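Local coordinates for protein RNA-dependent RNA Polymerase (Bombyx mori cytoplasmic polyhedrosis virus, PDB 6TZ0) that transcribes and probably also replicates the segmented double-stranded RNA genome of the virus, acting as its RNA-directed RNA polymerase, at residues Val264-Val269 with Thr283-Glu288; Thr268-Ser273 with Asn729-Gly734. All coordinates share one frame; numbering follows the deposited sequence.

Contact 1: residues Val264-Val269 with Thr283-Glu288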
ATOM      1  N   VAL A 264     -26.276  30.695  10.752  1.00 34.68           N
ATOM      2  CA  VAL A 264     -25.836  31.944  10.121  1.00 34.68           C
ATOM      3  C   VAL A 264     -26.934  32.525   9.235  1.00 34.68           C
ATOM      4  O   VAL A 264     -27.248  33.718   9.314  1.00 34.68           O
ATOM      5  CB  VAL A 264     -24.527  31.724   9.342  1.00 34.68           C
ATOM      6  CG1 VAL A 264     -24.220  32.905   8.442  1.00 34.68           C
ATOM      7  CG2 VAL A 264     -23.396  31.562  10.308  1.00 34.68           C
ATOM      8  N   GLY A 265     -27.547  31.696   8.395  1.00 35.85           N
ATOM      9  CA  GLY A 265     -28.686  32.109   7.601  1.00 35.85           C
ATOM     10  C   GLY A 265     -28.377  32.610   6.211  1.00 35.85           C
ATOM     11  O   GLY A 265     -28.939  32.080   5.249  1.00 35.85           O
ATOM     12  N   ARG A 266     -27.507  33.600   6.063  1.00 38.40           N
ATOM     13  CA  ARG A 266     -27.188  34.153   4.757  1.00 38.40           C
ATOM     14  C   ARG A 266     -25.682  34.198   4.600  1.00 38.40           C
ATOM     15  O   ARG A 266     -24.963  34.493   5.556  1.00 38.40           O
ATOM     16  CB  ARG A 266     -27.758  35.565   4.576  1.00 38.40           C
ATOM     17  CG  ARG A 266     -29.265  35.653   4.557  1.00 38.40           C
ATOM     18  CD  ARG A 266     -29.823  35.072   3.274  1.00 38.40           C
ATOM     19  NE  ARG A 266     -31.267  35.253   3.170  1.00 38.40           N
ATOM     20  CZ  ARG A 266     -32.166  34.378   3.608  1.00 38.40           C
ATOM     21  NH1 ARG A 266     -31.776  33.251   4.187  1.00 38.40           N
ATOM     22  NH2 ARG A 266     -33.460  34.629   3.469  1.00 38.40           N
ATOM     23  N   ALA A 267     -25.208  33.915   3.395  1.00 33.61           N
ATOM     24  CA  ALA A 267     -23.795  34.071   3.099  1.00 33.61           C
ATOM     25  C   ALA A 267     -23.652  34.603   1.687  1.00 33.61           C
ATOM     26  O   ALA A 267     -24.349  34.153   0.776  1.00 33.61           O
ATOM     27  CB  ALA A 267     -23.030  32.755   3.248  1.00 33.61           C
ATOM     28  N   THR A 268     -22.760  35.566   1.520  1.00 32.36           N
ATOM     29  CA  THR A 268     -22.388  36.068   0.206  1.00 32.36           C
ATOM     30  C   THR A 268     -21.079  35.394  -0.213  1.00 32.36           C
ATOM     31  O   THR A 268     -20.009  35.684   0.326  1.00 32.36           O
ATOM     32  CB  THR A 268     -22.338  37.599   0.206  1.00 32.36           C
ATOM     33  OG1 THR A 268     -21.748  38.084  -1.007  1.00 32.36           O
ATOM     34  CG2 THR A 268     -21.668  38.180   1.449  1.00 32.36           C
ATOM     35  N   VAL A 269     -21.186  34.465  -1.153  1.00 29.77           N
ATOM     36  CA  VAL A 269     -20.135  33.500  -1.461  1.00 29.77           C
ATOM     37  C   VAL A 269     -19.702  33.750  -2.902  1.00 29.77           C
ATOM     38  O   VAL A 269     -20.459  34.342  -3.682  1.00 29.77           O
ATOM     39  CB  VAL A 269     -20.621  32.048  -1.253  1.00 29.77           C
ATOM     40  CG1 VAL A 269     -21.122  31.874   0.145  1.00 29.77           C
ATOM     41  CG2 VAL A 269     -21.714  31.694  -2.242  1.00 29.77           C
ATOM     42  N   THR A 283     -25.647  35.951  -3.211  1.00 32.78           N
ATOM     43  CA  THR A 283     -26.046  35.948  -1.811  1.00 32.78           C
ATOM     44  C   THR A 283     -27.091  34.859  -1.643  1.00 32.78           C
ATOM     45  O   THR A 283     -28.225  35.002  -2.106  1.00 32.78           O
ATOM     46  CB  THR A 283     -26.590  37.307  -1.382  1.00 32.78           C
ATOM     47  OG1 THR A 283     -25.589  38.309  -1.585  1.00 32.78           O
ATOM     48  CG2 THR A 283     -26.973  37.282   0.088  1.00 32.78           C
ATOM     49  N   LYS A 284     -26.712  33.777  -0.980  1.00 33.43           N
ATOM     50  CA  LYS A 284     -27.548  32.595  -0.881  1.00 33.43           C
ATOM     51  C   LYS A 284     -27.959  32.363   0.564  1.00 33.43           C
ATOM     52  O   LYS A 284     -27.444  32.991   1.490  1.00 33.43           O
ATOM     53  CB  LYS A 284     -26.812  31.368  -1.423  1.00 33.43           C
ATOM     54  CG  LYS A 284     -25.639  30.933  -0.576  1.00 33.43           C
ATOM     55  CD  LYS A 284     -24.873  29.806  -1.228  1.00 33.43           C
ATOM     56  CE  LYS A 284     -25.682  28.530  -1.296  1.00 33.43           C
ATOM     57  NZ  LYS A 284     -25.966  27.953   0.034  1.00 33.43           N
ATOM     58  N   THR A 285     -28.898  31.447   0.753  1.00 35.70           N
ATOM     59  CA  THR A 285     -29.275  30.994   2.082  1.00 35.70           C
ATOM     60  C   THR A 285     -28.418  29.797   2.464  1.00 35.70           C
ATOM     61  O   THR A 285     -27.990  29.029   1.598  1.00 35.70           O
ATOM     62  CB  THR A 285     -30.765  30.647   2.163  1.00 35.70           C
ATOM     63  OG1 THR A 285     -31.084  30.229   3.496  1.00 35.70           O
ATOM     64  CG2 THR A 285     -31.153  29.559   1.183  1.00 35.70           C
ATOM     65  N   THR A 286     -28.125  29.670   3.755  1.00 36.07           N
ATOM     66  CA  THR A 286     -27.331  28.561   4.261  1.00 36.07           C
ATOM     67  C   THR A 286     -28.117  27.699   5.233  1.00 36.07           C
ATOM     68  O   THR A 286     -27.527  26.911   5.973  1.00 36.07           O
ATOM     69  CB  THR A 286     -26.046  29.063   4.919  1.00 36.07           C
ATOM     70  OG1 THR A 286     -26.361  29.959   5.990  1.00 36.07           O
ATOM     71  CG2 THR A 286     -25.166  29.762   3.911  1.00 36.07           C
ATOM     72  N   SER A 287     -29.434  27.851   5.251  1.00 36.34           N
ATOM     73  CA  SER A 287     -30.280  26.962   6.028  1.00 36.34           C
ATOM     74  C   SER A 287     -30.285  25.574   5.402  1.00 36.34           C
ATOM     75  O   SER A 287     -30.061  25.421   4.201  1.00 36.34           O
ATOM     76  CB  SER A 287     -31.695  27.519   6.106  1.00 36.34           C
ATOM     77  OG  SER A 287     -32.284  27.572   4.823  1.00 36.34           O
ATOM     78  N   GLU A 288     -30.544  24.566   6.214  1.00 36.92           N
ATOM     79  CA  GLU A 288     -30.438  23.172   5.819  1.00 36.92           C
ATOM     80  C   GLU A 288     -31.818  22.544   5.681  1.00 36.92           C
ATOM     81  O   GLU A 288     -32.792  23.037   6.257  1.00 36.92           O
ATOM     82  CB  GLU A 288     -29.608  22.404   6.855  1.00 36.92           C
ATOM     83  CG  GLU A 288     -28.173  22.880   6.982  1.00 36.92           C
ATOM     84  CD  GLU A 288     -27.344  22.631   5.742  1.00 36.92           C
ATOM     85  OE1 GLU A 288     -27.586  21.624   5.048  1.00 36.92           O
ATOM     86  OE2 GLU A 288     -26.444  23.444   5.459  1.00 36.92           O
TER

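Contact 2: residues Thr268-Ser273 with Asn729-Gly734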
ATOM      1  N   THR A 268     -22.760  35.566   1.520  1.00 32.36           N
ATOM      2  CA  THR A 268     -22.388  36.068   0.206  1.00 32.36           C
ATOM      3  C   THR A 268     -21.079  35.394  -0.213  1.00 32.36           C
ATOM      4  O   THR A 268     -20.009  35.684   0.326  1.00 32.36           O
ATOM      5  CB  THR A 268     -22.338  37.599   0.206  1.00 32.36           C
ATOM      6  OG1 THR A 268     -21.748  38.084  -1.007  1.00 32.36           O
ATOM      7  CG2 THR A 268     -21.668  38.180   1.449  1.00 32.36           C
ATOM      8  N   VAL A 269     -21.186  34.465  -1.153  1.00 29.77           N
ATOM      9  CA  VAL A 269     -20.135  33.500  -1.461  1.00 29.77           C
ATOM     10  C   VAL A 269     -19.702  33.750  -2.902  1.00 29.77           C
ATOM     11  O   VAL A 269     -20.459  34.342  -3.682  1.00 29.77           O
ATOM     12  CB  VAL A 269     -20.621  32.048  -1.253  1.00 29.77           C
ATOM     13  CG1 VAL A 269     -21.122  31.874   0.145  1.00 29.77           C
ATOM     14  CG2 VAL A 269     -21.714  31.694  -2.242  1.00 29.77           C
ATOM     15  N   PRO A 270     -18.494  33.339  -3.286  1.00 28.41           N
ATOM     16  CA  PRO A 270     -18.104  33.450  -4.696  1.00 28.41           C
ATOM     17  C   PRO A 270     -18.752  32.364  -5.548  1.00 28.41           C
ATOM     18  O   PRO A 270     -19.275  31.368  -5.051  1.00 28.41           O
ATOM     19  CB  PRO A 270     -16.580  33.295  -4.662  1.00 28.41           C
ATOM     20  CG  PRO A 270     -16.313  32.538  -3.442  1.00 28.41           C
ATOM     21  CD  PRO A 270     -17.338  32.981  -2.445  1.00 28.41           C
ATOM     22  N   VAL A 271     -18.711  32.583  -6.861  1.00 28.35           N
ATOM     23  CA  VAL A 271     -19.324  31.692  -7.838  1.00 28.35           C
ATOM     24  C   VAL A 271     -18.258  31.252  -8.827  1.00 28.35           C
ATOM     25  O   VAL A 271     -17.580  32.089  -9.428  1.00 28.35           O
ATOM     26  CB  VAL A 271     -20.499  32.366  -8.571  1.00 28.35           C
ATOM     27  CG1 VAL A 271     -20.992  31.500  -9.707  1.00 28.35           C
ATOM     28  CG2 VAL A 271     -21.628  32.653  -7.613  1.00 28.35           C
ATOM     29  N   TRP A 272     -18.124  29.944  -9.002  1.00 29.20           N
ATOM     30  CA  TRP A 272     -17.110  29.367  -9.869  1.00 29.20           C
ATOM     31  C   TRP A 272     -17.699  28.906 -11.193  1.00 29.20           C
ATOM     32  O   TRP A 272     -18.784  28.326 -11.240  1.00 29.20           O
ATOM     33  CB  TRP A 272     -16.430  28.194  -9.175  1.00 29.20           C
ATOM     34  CG  TRP A 272     -15.525  28.609  -8.078  1.00 29.20           C
ATOM     35  CD1 TRP A 272     -15.862  28.825  -6.780  1.00 29.20           C
ATOM     36  CD2 TRP A 272     -14.115  28.821  -8.169  1.00 29.20           C
ATOM     37  NE1 TRP A 272     -14.759  29.182  -6.062  1.00 29.20           N
ATOM     38  CE2 TRP A 272     -13.671  29.182  -6.889  1.00 29.20           C
ATOM     39  CE3 TRP A 272     -13.186  28.744  -9.211  1.00 29.20           C
ATOM     40  CZ2 TRP A 272     -12.340  29.469  -6.619  1.00 29.20           C
ATOM     41  CZ3 TRP A 272     -11.865  29.034  -8.940  1.00 29.20           C
ATOM     42  CH2 TRP A 272     -11.454  29.387  -7.657  1.00 29.20           C
ATOM     43  N   SER A 273     -16.953  29.150 -12.260  1.00 32.81           N
ATOM     44  CA  SER A 273     -17.285  28.692 -13.596  1.00 32.81           C
ATOM     45  C   SER A 273     -16.961  27.212 -13.759  1.00 32.81           C
ATOM     46  O   SER A 273     -16.402  26.562 -12.874  1.00 32.81           O
ATOM     47  CB  SER A 273     -16.519  29.501 -14.634  1.00 32.81           C
ATOM     48  OG  SER A 273     -16.688  28.949 -15.921  1.00 32.81           O
ATOM     49  N   ASN A 729     -19.094  26.142   0.014  1.00 27.96           N
ATOM     50  CA  ASN A 729     -19.651  27.259  -0.766  1.00 27.96           C
ATOM     51  C   ASN A 729     -18.596  27.987  -1.599  1.00 27.96           C
ATOM     52  O   ASN A 729     -18.448  29.204  -1.531  1.00 27.96           O
ATOM     53  CB  ASN A 729     -20.404  28.243   0.131  1.00 27.96           C
ATOM     54  CG  ASN A 729     -21.746  27.733   0.541  1.00 27.96           C
ATOM     55  OD1 ASN A 729     -22.475  27.176  -0.269  1.00 27.96           O
ATOM     56  ND2 ASN A 729     -22.098  27.935   1.803  1.00 27.96           N
ATOM     57  N   GLY A 730     -17.882  27.224  -2.418  1.00 28.55           N
ATOM     58  CA  GLY A 730     -16.873  27.815  -3.274  1.00 28.55           C
ATOM     59  C   GLY A 730     -15.617  28.240  -2.555  1.00 28.55           C
ATOM     60  O   GLY A 730     -14.863  29.063  -3.073  1.00 28.55           O
ATOM     61  N   THR A 731     -15.357  27.671  -1.383  1.00 29.85           N
ATOM     62  CA  THR A 731     -14.296  28.113  -0.491  1.00 29.85           C
ATOM     63  C   THR A 731     -13.601  26.906   0.121  1.00 29.85           C
ATOM     64  O   THR A 731     -14.263  26.014   0.657  1.00 29.85           O
ATOM     65  CB  THR A 731     -14.876  29.025   0.599  1.00 29.85           C
ATOM     66  OG1 THR A 731     -15.204  30.306   0.048  1.00 29.85           O
ATOM     67  CG2 THR A 731     -13.957  29.159   1.781  1.00 29.85           C
ATOM     68  N   PHE A 732     -12.274  26.886   0.040  1.00 29.37           N
ATOM     69  CA  PHE A 732     -11.457  25.794   0.557  1.00 29.37           C
ATOM     70  C   PHE A 732     -11.091  26.048   2.013  1.00 29.37           C
ATOM     71  O   PHE A 732     -10.370  27.002   2.315  1.00 29.37           O
ATOM     72  CB  PHE A 732     -10.205  25.650  -0.306  1.00 29.37           C
ATOM     73  CG  PHE A 732      -9.207  24.671   0.221  1.00 29.37           C
ATOM     74  CD1 PHE A 732      -9.503  23.322   0.275  1.00 29.37           C
ATOM     75  CD2 PHE A 732      -7.945  25.095   0.607  1.00 29.37           C
ATOM     76  CE1 PHE A 732      -8.581  22.422   0.745  1.00 29.37           C
ATOM     77  CE2 PHE A 732      -7.019  24.195   1.076  1.00 29.37           C
ATOM     78  CZ  PHE A 732      -7.339  22.859   1.142  1.00 29.37           C
ATOM     79  N   TRP A 733     -11.587  25.198   2.917  1.00 28.08           N
ATOM     80  CA  TRP A 733     -11.183  25.226   4.324  1.00 28.08           C
ATOM     81  C   TRP A 733     -10.064  24.202   4.487  1.00 28.08           C
ATOM     82  O   TRP A 733     -10.315  22.999   4.548  1.00 28.08           O
ATOM     83  CB  TRP A 733     -12.335  24.916   5.279  1.00 28.08           C
ATOM     84  CG  TRP A 733     -13.486  25.894   5.309  1.00 28.08           C
ATOM     85  CD1 TRP A 733     -13.664  26.985   4.519  1.00 28.08           C
ATOM     86  CD2 TRP A 733     -14.587  25.886   6.228  1.00 28.08           C
ATOM     87  NE1 TRP A 733     -14.825  27.630   4.856  1.00 28.08           N
ATOM     88  CE2 TRP A 733     -15.406  26.980   5.910  1.00 28.08           C
ATOM     89  CE3 TRP A 733     -14.968  25.044   7.278  1.00 28.08           C
ATOM     90  CZ2 TRP A 733     -16.580  27.256   6.602  1.00 28.08           C
ATOM     91  CZ3 TRP A 733     -16.129  25.325   7.965  1.00 28.08           C
ATOM     92  CH2 TRP A 733     -16.921  26.417   7.625  1.00 28.08           C
ATOM     93  N   GLY A 734      -8.828  24.676   4.555  1.00 30.58           N
ATOM     94  CA  GLY A 734      -7.710  23.775   4.707  1.00 30.58           C
ATOM     95  C   GLY A 734      -7.550  23.265   6.126  1.00 30.58           C
ATOM     96  O   GLY A 734      -8.028  23.855   7.092  1.00 30.58           O
TER

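Contact 1: residues Val264-Val269 with Thr283-Glu288
The carbonyl O of Gly-265 is gripped by two groups that come from opposite faces of its carbonyl plane. On one face Thr-286 N donates to Gly-265 O at 3.0 Å. On the other, Arg-266 NH1 reaches the same Gly-265 O at 3.2 Å. That oxygen lies close to the guanidinium plane. The arginine gets there by a bend at chi2 (-71°), which brings CD near the carbonyl O of Lys-284. NH1 also comes close to Thr-285 OG1, but at a poor angle for a bond.

Beyond this grip the strands 266-269 and 283-285 pair as the open end of an antiparallel beta hairpin. Ala-267 and Lys-284 are a hydrogen-bonded pair: Ala-267 N donates to Lys-284 O at 3.1 Å, and Lys-284 N to Ala-267 O at 3.0 Å. Arg-266 with Thr-285 and Thr-268 with Thr-283 are the non-hydrogen-bonded pairs, and their side chains share one face.

On the other face the contacts are mainly between carbon atoms. Ala-267 CB meets Thr-286 CG2 at 3.7 Å. Val-269 CG2 packs against Lys-284 CD at 3.8 Å. The lysine then turns twice, at chi3 and chi4, and its NZ binds Thr-285 O at 2.8 Å. Thr-286 OG1 is bonded to Leu-261 O, in the helix that precedes the hairpin.

The chemistry implies two unlike faces: a polar one with Arg-266 and three threonines, and a more buried one where the lysine's aliphatic part packs and its amine is taken up by a backbone carbonyl.

Contact 2: residues Thr268-Ser273 with Asn729-Gly734
Trp-272 meets Gly-730 where one strand of a beta hairpin, 266-272, packs on the turn between strands 725-727 and 732-733 of a small antiparallel sheet. No backbone pairing joins the two segments. Side chains of the hairpin strand touch mostly the backbone of the turn.

One hydrogen bond crosses the contact. Trp-272 NE1 donates to Gly-730 O at 3.0 Å, with an N-H...O angle of 157°. The oxygen sits at the indole edge, near the ring plane. The donor is tilted 26° from the carbonyl plane of Gly-730. With chi1 at -72°, CG is anti to the carbonyl carbon, and the NE1 and CD1 edge of the indole meets Gly-730. The backbone N of Trp-272 is held separately by Ser-537 OG. Val-271 bonds through its backbone to Ile-279 and Gly-280 in the other strand of the hairpin.

The remaining contacts are van der Waals packing. The CB of Val-269 is directed toward the 729-734 segment. This CB lies 3.6 Å from Asn-729 O, and Val-269 CG1 lies 3.7 Å from Asn-729 CB. The nearest contacts of the valine are therefore with the backbone O and the CB of the asparagine. Pro-270 lays the edge of its ring along the turn: CD faces Asn-729 O, and CG is 3.8 Å from Gly-730 O. Gln-325 of helix 325-339 touches both Val-269 and Asn-729.

In the turn, Asn-729 and Gly-730 both have positive phi. Gly-730 has no side chain, and its CA lies 3.8 Å from Trp-272 CD1.

Overall arrangement
Strand 266-272 takes part in both contacts, and the two share Thr-268 and Val-269. From the N terminus, the chain leaves helix 257-264, runs along this strand, turns and returns along strand 278-285. Contact 1 closes this short loop at the base of the hairpin. Contact 2 closes a far longer one, with 455 residues between its segments. Contact 1 starts before contact 2 and ends inside its span, so the two loops overlap and cross. Contact 2 ties the N-terminal hairpin to the sheet of strands 720-722, 725-727 and 732-733. The contact centres are about 12 Å apart. They meet where Lys-284 NZ and Asn-729 OD1 are 3.6 Å apart in packing contact.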